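Bifunctional endomannanase/endoglucanase (Caldanaerobius polysaccharolyticus, PDB 3W0K) probably hydrolyses the beta-1,4-linked backbones of mannan and cellulose-type glucan chains. Local coordinates at residues 64-69 and 119-124; 128-133 and 167-172. All blocks are in the same frame, centred on the assembly; numbering follows the deposited sequence.

Overall arrangement
Both contacts belong to the (beta/alpha)8 barrel of this family 5 glycosidase and lie on the same side of its centre, their own centres about 11 Å apart. Contact 1 joins two neighbouring helices of the outer layer, 62-74 and the C-terminal end of 105-121, about 19 Å from the centre of the chain. Contact 2, nearer that centre at about 15 Å, pairs the adjacent barrel strands 130-133 and 170-174. They follow in series: helix 105-121 ends in contact 1, and the chain then turns into strand 130-133. The two layers meet directly, since Tyr122, just beyond that helix, packs its CB on Leu130, so the end of helix 105-121 is packed directly against the barrel wall.

Contact 1: 64-69 and 119-124; sequences YIDLYL and AKRYKG
Asp66 of helix 62-74 is held by two polar partners from the end of helix 105-121, Arg121 and Tyr122. The arginine, its chain extended from CG to NE, approaches side-on: NE of Arg121 gives an almost straight bond of 2.9 Å (177°) to OD1 of Asp66 on the syn lone pair, while NH2 reaches OD2 of Asp66 at 2.8 Å. Carboxylate and guanidinium lie nearly coplanar, 22° apart, a two-pronged salt bridge that fixes the rotation of both groups. Tyr122 donates its OH to the same OD1 of Asp66 at 2.7 Å, arriving almost in line with the C-O bond, with its ring plane nearly perpendicular to the carboxylate. The short aspartate keeps its carboxylate near the helix surface, where a long arginine can meet both oxygens.

The apolar contacts lie beside this. The CG2 branch of Ile65, turned opposite the backbone N, comes to 3.1 Å from Tyr122 OH, and Leu69 CD2 lies 3.9 Å from Tyr122 CD1; these branched chains pack beside the ring. Met79 of strand 78-83 touches both.

Replacing Asp66 with an alanine here would probably leave the Arg121 guanidinium without this counter-charge and the Tyr122 hydroxyl without this acceptor.

Tyrosine buries a ring yet offers a proton at its end; with two donors sharing OD1, the negative charge of Asp66 is probably well stabilised at this interhelical seam.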
loop_
_atom_site.group_PDB
_atom_site.type_symbol
_atom_site.label_atom_id
_atom_site.label_comp_id
_atom_site.label_asym_id
_atom_site.label_seq_id
_atom_site.Cartn_x
_atom_site.Cartn_y
_atom_site.Cartn_z
ATOM N N TYR A 64 -3.449 19.781 2.803
ATOM C CA TYR A 64 -4.185 18.606 3.260
ATOM C C TYR A 64 -3.188 17.561 3.736
ATOM O O TYR A 64 -3.401 16.914 4.758
ATOM C CB TYR A 64 -5.042 18.018 2.144
ATOM C CG TYR A 64 -6.392 18.671 2.012
ATOM C CD1 TYR A 64 -7.462 18.268 2.818
ATOM C CD2 TYR A 64 -6.612 19.676 1.075
ATOM C CE1 TYR A 64 -8.717 18.849 2.688
ATOM C CE2 TYR A 64 -7.869 20.263 0.936
ATOM C CZ TYR A 64 -8.913 19.845 1.744
ATOM O OH TYR A 64 -10.156 20.415 1.603
ATOM N N ILE A 65 -2.095 17.403 2.993
ATOM C CA ILE A 65 -1.061 16.443 3.361
ATOM C C ILE A 65 -0.409 16.889 4.671
ATOM O O ILE A 65 -0.138 16.062 5.538
ATOM C CB ILE A 65 -0.023 16.262 2.228
ATOM C CG1 ILE A 65 -0.734 15.767 0.963
ATOM C CG2 ILE A 65 1.049 15.255 2.646
ATOM C CD1 ILE A 65 0.152 15.665 -0.261
ATOM N N ASP A 66 -0.228 18.202 4.837
ATOM C CA ASP A 66 0.344 18.751 6.072
ATOM C C ASP A 66 -0.560 18.367 7.242
ATOM O O ASP A 66 -0.082 17.986 8.313
ATOM C CB ASP A 66 0.390 20.284 6.036
ATOM C CG ASP A 66 1.359 20.838 5.014
ATOM O OD1 ASP A 66 2.129 20.072 4.404
ATOM O OD2 ASP A 66 1.349 22.072 4.836
ATOM N N LEU A 67 -1.868 18.489 7.022
ATOM C CA LEU A 67 -2.866 18.180 8.040
ATOM C C LEU A 67 -2.872 16.700 8.403
ATOM O O LEU A 67 -2.964 16.347 9.580
ATOM C CB LEU A 67 -4.255 18.632 7.578
ATOM C CG LEU A 67 -5.394 18.521 8.594
ATOM C CD1 LEU A 67 -5.025 19.221 9.895
ATOM C CD2 LEU A 67 -6.658 19.121 7.995
ATOM N N TYR A 68 -2.769 15.836 7.395
ATOM C CA TYR A 68 -2.737 14.399 7.646
ATOM C C TYR A 68 -1.526 14.084 8.525
ATOM O O TYR A 68 -1.625 13.330 9.494
ATOM C CB TYR A 68 -2.610 13.610 6.337
ATOM C CG TYR A 68 -3.728 13.787 5.326
ATOM C CD1 TYR A 68 -4.979 14.287 5.695
ATOM C CD2 TYR A 68 -3.522 13.452 3.990
ATOM C CE1 TYR A 68 -6.000 14.451 4.746
ATOM C CE2 TYR A 68 -4.525 13.609 3.039
ATOM C CZ TYR A 68 -5.759 14.106 3.418
ATOM O OH TYR A 68 -6.742 14.251 2.467
ATOM N N LEU A 69 -0.380 14.671 8.178
ATOM C CA LEU A 69 0.859 14.458 8.923
ATOM C C LEU A 69 0.733 14.938 10.367
ATOM O O LEU A 69 1.113 14.227 11.302
ATOM C CB LEU A 69 2.030 15.176 8.234
ATOM C CG LEU A 69 3.380 15.137 8.960
ATOM C CD1 LEU A 69 3.869 13.702 9.112
ATOM C CD2 LEU A 69 4.404 15.977 8.206
ATOM N N ALA A 119 10.015 16.299 -0.596
ATOM C CA ALA A 119 11.266 16.211 0.154
ATOM C C ALA A 119 11.606 17.578 0.743
ATOM O O ALA A 119 11.982 17.683 1.913
ATOM C CB ALA A 119 12.395 15.722 -0.745
ATOM N N LYS A 120 11.444 18.626 -0.060
ATOM C CA LYS A 120 11.724 19.982 0.401
ATOM C C LYS A 120 10.709 20.455 1.434
ATOM O O LYS A 120 11.079 21.010 2.471
ATOM C CB LYS A 120 11.734 20.966 -0.769
ATOM C CG LYS A 120 12.958 20.870 -1.656
ATOM C CD LYS A 120 13.004 22.023 -2.648
ATOM C CE LYS A 120 11.949 21.884 -3.730
ATOM N NZ LYS A 120 12.268 20.758 -4.650
ATOM N N ARG A 121 9.434 20.201 1.164
ATOM C CA ARG A 121 8.367 20.631 2.058
ATOM C C ARG A 121 8.484 20.039 3.457
ATOM O O ARG A 121 8.275 20.733 4.453
ATOM C CB ARG A 121 6.999 20.277 1.467
ATOM C CG ARG A 121 5.839 20.969 2.163
ATOM C CD ARG A 121 4.517 20.614 1.516
ATOM N NE ARG A 121 3.408 21.346 2.124
ATOM C CZ ARG A 121 2.961 22.521 1.694
ATOM N NH1 ARG A 121 3.527 23.109 0.645
ATOM N NH2 ARG A 121 1.934 23.103 2.297
ATOM N N TYR A 122 8.858 18.765 3.530
ATOM C CA TYR A 122 8.951 18.092 4.815
ATOM C C TYR A 122 10.358 17.858 5.349
ATOM O O TYR A 122 10.544 17.088 6.292
ATOM C CB TYR A 122 8.153 16.785 4.765
ATOM C CG TYR A 122 6.710 17.005 4.370
ATOM C CD1 TYR A 122 5.873 17.811 5.146
ATOM C CD2 TYR A 122 6.193 16.458 3.193
ATOM C CE1 TYR A 122 4.564 18.070 4.759
ATOM C CE2 TYR A 122 4.885 16.713 2.796
ATOM C CZ TYR A 122 4.077 17.521 3.583
ATOM O OH TYR A 122 2.789 17.799 3.188
ATOM N N LYS A 123 11.347 18.547 4.783
ATOM C CA LYS A 123 12.720 18.390 5.260
ATOM C C LYS A 123 12.766 18.762 6.738
ATOM O O LYS A 123 12.280 19.824 7.130
ATOM C CB LYS A 123 13.689 19.278 4.478
ATOM C CG LYS A 123 15.136 19.088 4.916
ATOM C CD LYS A 123 16.086 19.966 4.140
ATOM C CE LYS A 123 17.506 19.783 4.647
ATOM N NZ LYS A 123 18.469 20.638 3.903
ATOM N N GLY A 124 13.324 17.876 7.552
ATOM C CA GLY A 124 13.396 18.142 8.980
ATOM C C GLY A 124 12.464 17.241 9.764
ATOM O O GLY A 124 12.698 16.991 10.946
#

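Contact 2: 128-133 and 167-172; sequences KFLSFD and PDREIV
Strands 130-133 and 170-172 run parallel at 33°, their axes approaching to 4.5 Å, with Phe132 N bonded to Glu170 O (2.9 Å) and Val172 N to Phe132 O (2.7 Å). They are neighbouring strands of the (beta/alpha)8 barrel, joined through helix 148-165 in a beta-alpha-beta crossover.

Phe132 and Ile171 point toward the surrounding helices, where Ile171 packs on Val159 and Ile162 of that helix. An arginine suits the place before Glu170 because its methylenes can cover an aromatic ring while its head serves polar atoms. The chain of Arg169, bent at chi2 and chi3 (63° and 57°), lays CD of Arg169 3.6 Å above the centre of the Phe132 ring, a CH-pi contact. Leu130 CD2 sits over one face of the guanidinium, whose NH2 bonds to Val125 O; the bond from NH1 to Leu130 O is weak.

Ser131, Glu170, Asp133 and Val172 point to the barrel interior. Asp133 pairs with Arg40, and its CB packs against Val172 CB at 4.1 Å. Ser131 is small enough to fit beside Glu170, and its hydroxyl also bonds to His78. One water bridges the two side chains, 2.8 Å from Ser131 OG and donating to Glu170 OE1 at 3.1 Å.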
loop_
_atom_site.group_PDB
_atom_site.type_symbol
_atom_site.label_atom_id
_atom_site.label_comp_id
_atom_site.label_asym_id
_atom_site.label_seq_id
_atom_site.Cartn_x
_atom_site.Cartn_y
_atom_site.Cartn_z
ATOM N N LYS A 128 10.774 8.851 11.750
ATOM C CA LYS A 128 10.000 8.134 12.750
ATOM C C LYS A 128 8.526 8.434 12.459
ATOM O O LYS A 128 7.660 7.575 12.627
ATOM C CB LYS A 128 10.372 8.635 14.151
ATOM C CG LYS A 128 9.569 8.025 15.281
ATOM C CD LYS A 128 10.134 8.458 16.623
ATOM C CE LYS A 128 9.301 7.927 17.774
ATOM N NZ LYS A 128 9.947 8.224 19.083
ATOM N N PHE A 129 8.273 9.630 11.928
ATOM C CA PHE A 129 6.917 10.078 11.626
ATOM C C PHE A 129 6.521 10.153 10.152
ATOM O O PHE A 129 5.331 10.217 9.842
ATOM C CB PHE A 129 6.680 11.448 12.271
ATOM C CG PHE A 129 6.659 11.414 13.770
ATOM C CD1 PHE A 129 5.505 11.045 14.447
ATOM C CD2 PHE A 129 7.795 11.740 14.505
ATOM C CE1 PHE A 129 5.475 10.999 15.839
ATOM C CE2 PHE A 129 7.777 11.697 15.901
ATOM C CZ PHE A 129 6.614 11.326 16.566
ATOM N N LEU A 130 7.493 10.141 9.243
ATOM C CA LEU A 130 7.168 10.260 7.824
ATOM C C LEU A 130 8.095 9.515 6.873
ATOM O O LEU A 130 9.318 9.613 6.975
ATOM C CB LEU A 130 7.135 11.746 7.432
ATOM C CG LEU A 130 6.906 12.127 5.967
ATOM C CD1 LEU A 130 5.496 11.761 5.526
ATOM C CD2 LEU A 130 7.136 13.621 5.809
ATOM N N SER A 131 7.494 8.773 5.944
ATOM C CA SER A 131 8.243 8.047 4.922
ATOM C C SER A 131 7.574 8.281 3.567
ATOM O O SER A 131 6.395 8.642 3.505
ATOM C CB SER A 131 8.328 6.547 5.237
ATOM O OG SER A 131 7.052 5.937 5.288
ATOM N N PHE A 132 8.344 8.106 2.495
ATOM C CA PHE A 132 7.859 8.300 1.128
ATOM C C PHE A 132 7.838 6.973 0.372
ATOM O O PHE A 132 8.885 6.355 0.187
ATOM C CB PHE A 132 8.789 9.252 0.357
ATOM C CG PHE A 132 8.786 10.682 0.845
ATOM C CD1 PHE A 132 7.832 11.148 1.746
ATOM C CD2 PHE A 132 9.745 11.574 0.366
ATOM C CE1 PHE A 132 7.831 12.482 2.161
ATOM C CE2 PHE A 132 9.752 12.907 0.774
ATOM C CZ PHE A 132 8.793 13.362 1.673
ATOM N N ASP A 133 6.653 6.559 -0.075
ATOM C CA ASP A 133 6.462 5.319 -0.843
ATOM C C ASP A 133 6.341 5.818 -2.287
ATOM O O ASP A 133 5.282 6.274 -2.716
ATOM C CB ASP A 133 5.178 4.633 -0.363
ATOM C CG ASP A 133 4.940 3.282 -1.010
ATOM O OD1 ASP A 133 5.816 2.763 -1.738
ATOM O OD2 ASP A 133 3.849 2.730 -0.772
ATOM N N PRO A 167 18.663 13.805 3.173
ATOM C CA PRO A 167 19.339 12.512 3.328
ATOM C C PRO A 167 18.730 11.618 4.404
ATOM O O PRO A 167 18.972 10.411 4.421
ATOM C CB PRO A 167 20.763 12.915 3.728
ATOM C CG PRO A 167 20.909 14.308 3.223
ATOM C CD PRO A 167 19.574 14.915 3.498
ATOM N N ASP A 168 17.945 12.215 5.297
ATOM C CA ASP A 168 17.327 11.484 6.399
ATOM C C ASP A 168 15.927 10.941 6.127
ATOM O O ASP A 168 15.347 10.281 6.989
ATOM C CB ASP A 168 17.283 12.365 7.653
ATOM C CG ASP A 168 18.662 12.837 8.090
ATOM O OD1 ASP A 168 19.607 12.022 8.078
ATOM O OD2 ASP A 168 18.796 14.025 8.450
ATOM N N ARG A 169 15.387 11.212 4.941
ATOM C CA ARG A 169 14.043 10.750 4.592
ATOM C C ARG A 169 13.957 9.268 4.240
ATOM O O ARG A 169 14.582 8.810 3.277
ATOM C CB ARG A 169 13.480 11.576 3.433
ATOM C CG ARG A 169 12.103 11.108 2.940
ATOM C CD ARG A 169 11.020 11.246 4.010
ATOM N NE ARG A 169 10.911 12.624 4.487
ATOM C CZ ARG A 169 10.916 12.978 5.768
ATOM N NH1 ARG A 169 11.009 12.054 6.720
ATOM N NH2 ARG A 169 10.901 14.265 6.096
ATOM N N GLU A 170 13.156 8.533 5.011
ATOM C CA GLU A 170 12.955 7.109 4.777
ATOM C C GLU A 170 12.127 6.941 3.511
ATOM O O GLU A 170 11.115 7.620 3.317
ATOM C CB GLU A 170 12.250 6.458 5.969
ATOM C CG GLU A 170 12.022 4.958 5.825
ATOM C CD GLU A 170 11.437 4.346 7.082
ATOM O OE1 GLU A 170 10.273 3.899 7.045
ATOM O OE2 GLU A 170 12.139 4.328 8.116
ATOM N N ILE A 171 12.580 6.042 2.649
ATOM C CA ILE A 171 11.929 5.778 1.376
ATOM C C ILE A 171 11.482 4.327 1.289
ATOM O O ILE A 171 12.159 3.424 1.781
ATOM C CB ILE A 171 12.884 6.127 0.205
ATOM C CG1 ILE A 171 13.168 7.633 0.209
ATOM C CG2 ILE A 171 12.280 5.710 -1.132
ATOM C CD1 ILE A 171 14.329 8.049 -0.671
ATOM N N VAL A 172 10.311 4.130 0.691
ATOM C CA VAL A 172 9.716 2.813 0.514
ATOM C C VAL A 172 9.445 2.608 -0.971
ATOM O O VAL A 172 9.054 3.545 -1.671
ATOM C CB VAL A 172 8.359 2.712 1.266
ATOM C CG1 VAL A 172 7.774 1.311 1.134
ATOM C CG2 VAL A 172 8.527 3.095 2.729
HETATM O O HOH W 1 7.378 3.294 6.250
#